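Local atomic coordinates of putative uronate isomerase (Thermotoga maritima, PDB entry 4NAR), a protein that belongs to a family related to lactate racemase and may, by that relationship, interconvert the stereoisomers of lactate or a similar hydroxy acid. Residues Ile130-Asn135 against Glu208-Lys213. Sequence-based numbering, arbitrary orientation.
Sequences IPIKVN and EMIFEK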
# COMPACT_ATOMS: atom_id res chain seq x y z
N ILE A 130 10.52 -18.70 6.70
CA ILE A 130 9.53 -18.15 5.79
C ILE A 130 10.10 -18.11 4.38
O ILE A 130 11.11 -17.45 4.13
CB ILE A 130 9.07 -16.73 6.25
CG1 ILE A 130 8.24 -16.82 7.53
CG2 ILE A 130 8.27 -16.03 5.16
CD1 ILE A 130 6.94 -17.59 7.37
N PRO A 131 9.47 -18.84 3.45
CA PRO A 131 9.96 -18.81 2.06
C PRO A 131 9.66 -17.47 1.39
O PRO A 131 8.59 -16.88 1.62
CB PRO A 131 9.19 -19.95 1.39
CG PRO A 131 7.92 -20.10 2.21
CD PRO A 131 8.31 -19.74 3.63
N ILE A 132 10.60 -16.98 0.58
CA ILE A 132 10.40 -15.75 -0.19
C ILE A 132 10.18 -16.09 -1.66
O ILE A 132 11.08 -16.60 -2.33
CB ILE A 132 11.62 -14.81 -0.06
CG1 ILE A 132 11.81 -14.40 1.41
CG2 ILE A 132 11.45 -13.56 -0.91
CD1 ILE A 132 13.09 -14.91 1.99
N LYS A 133 8.98 -15.79 -2.15
CA LYS A 133 8.63 -16.09 -3.53
C LYS A 133 8.08 -14.86 -4.24
O LYS A 133 7.11 -14.23 -3.76
CB LYS A 133 7.59 -17.22 -3.58
CG LYS A 133 8.02 -18.49 -2.87
CD LYS A 133 6.93 -19.52 -2.94
CE LYS A 133 7.16 -20.64 -1.93
NZ LYS A 133 5.85 -21.12 -1.39
N VAL A 134 8.69 -14.51 -5.37
CA VAL A 134 8.29 -13.32 -6.11
C VAL A 134 8.09 -13.65 -7.59
O VAL A 134 8.54 -14.71 -8.06
CB VAL A 134 9.32 -12.19 -5.93
CG1 VAL A 134 9.30 -11.70 -4.49
CG2 VAL A 134 10.71 -12.68 -6.32
N ASN A 135 7.40 -12.74 -8.30
CA ASN A 135 7.06 -12.97 -9.70
C ASN A 135 8.30 -13.39 -10.46
O ASN A 135 9.36 -12.74 -10.31
CB ASN A 135 6.48 -11.72 -10.37
CG ASN A 135 5.72 -12.05 -11.64
OD1 ASN A 135 6.31 -12.47 -12.63
ND2 ASN A 135 4.40 -11.89 -11.60
N GLU A 208 17.08 -8.44 -0.09
CA GLU A 208 18.50 -8.70 -0.29
C GLU A 208 18.69 -9.96 -1.13
O GLU A 208 19.43 -9.96 -2.12
CB GLU A 208 19.19 -8.88 1.05
CG GLU A 208 19.94 -7.66 1.51
CD GLU A 208 20.90 -7.99 2.64
OE1 GLU A 208 20.43 -8.23 3.78
OE2 GLU A 208 22.13 -8.02 2.37
N MSE A 209 18.01 -11.03 -0.74
CA MSE A 209 18.12 -12.30 -1.44
C MSE A 209 17.56 -12.21 -2.87
O MSE A 209 18.02 -12.90 -3.78
CB MSE A 209 17.40 -13.40 -0.66
CG MSE A 209 18.28 -14.13 0.35
SE MSE A 209 17.16 -15.29 1.46
CE MSE A 209 16.33 -13.89 2.54
N ILE A 210 16.56 -11.35 -3.03
CA ILE A 210 15.96 -11.12 -4.34
C ILE A 210 16.93 -10.40 -5.26
O ILE A 210 17.21 -10.88 -6.37
CB ILE A 210 14.63 -10.31 -4.20
CG1 ILE A 210 13.59 -11.14 -3.44
CG2 ILE A 210 14.10 -9.85 -5.57
CD1 ILE A 210 12.29 -10.42 -3.19
N PHE A 211 17.47 -9.26 -4.82
CA PHE A 211 18.34 -8.47 -5.69
C PHE A 211 19.65 -9.16 -6.05
O PHE A 211 20.26 -8.88 -7.10
CB PHE A 211 18.58 -7.08 -5.13
CG PHE A 211 17.44 -6.15 -5.39
CD1 PHE A 211 17.54 -5.18 -6.38
CD2 PHE A 211 16.25 -6.28 -4.68
CE1 PHE A 211 16.46 -4.33 -6.64
CE2 PHE A 211 15.18 -5.46 -4.93
CZ PHE A 211 15.28 -4.48 -5.91
N GLU A 212 20.05 -10.08 -5.19
CA GLU A 212 21.17 -10.97 -5.47
C GLU A 212 20.93 -11.78 -6.75
O GLU A 212 21.82 -11.92 -7.58
CB GLU A 212 21.37 -11.92 -4.30
CG GLU A 212 22.76 -11.85 -3.67
CD GLU A 212 23.21 -13.20 -3.17
OE1 GLU A 212 22.37 -13.95 -2.62
OE2 GLU A 212 24.40 -13.54 -3.36
N LYS A 213 19.72 -12.32 -6.90
CA LYS A 213 19.44 -13.20 -8.04
C LYS A 213 19.07 -12.45 -9.34
O LYS A 213 19.13 -13.03 -10.43
CB LYS A 213 18.38 -14.24 -7.67
CG LYS A 213 18.87 -15.29 -6.66
CD LYS A 213 20.06 -16.08 -7.21
CE LYS A 213 21.25 -16.06 -6.23
NZ LYS A 213 22.58 -16.09 -6.94
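I132, V134, M209 and I210 make a small, wholly apolar contact between strand 130-135 and residues 208-213 of helix 198-213. I210 carries most of it on the helix side: its CD1 meets V134 CG1 tip to tip at 3.5 Å and also lies 4.0 Å from I132 CG2, so one methyl bridges two strand residues that point to the same face. The chain of I210 is extended beyond CG1 (chi2 177°), which holds CD1 well out from the helix. I132 uses its two branches separately. CG2 touches CD1 and CG1 of I210, while CD1 reaches the selenomethionine M209, 3.4 Å from CE and 4.1 Å from SE; the two side chains cross at roughly a right angle. Strand 130-135, within the range of the lactate racemase N-terminal family, pairs with 107-113 in a two-stranded antiparallel sheet, the two strands joined through helix 115-121; this sheet is separate from the mixed sheet that contains 144-150, and helix 198-213 packs on one face of it. Strand and helix directions differ by 47°, with the axes 9.9 Å apart at their closest. A bend about the CG-SE bond of M209 (chi3 -73°) turns the terminal methyl towards the ethyl branch of I132. An alanine in place of I132 would lose both branches, and would probably leave the M209 methyl without its strand partner and open a gap beside I210. V110 of the partner strand touches both I132 and I210, and V166 adds to the cover over I210, while F139 lies against V134. K133, between I132 and V134, points away from the helix, and its NZ forms a salt bridge with E174 of helix 173-186.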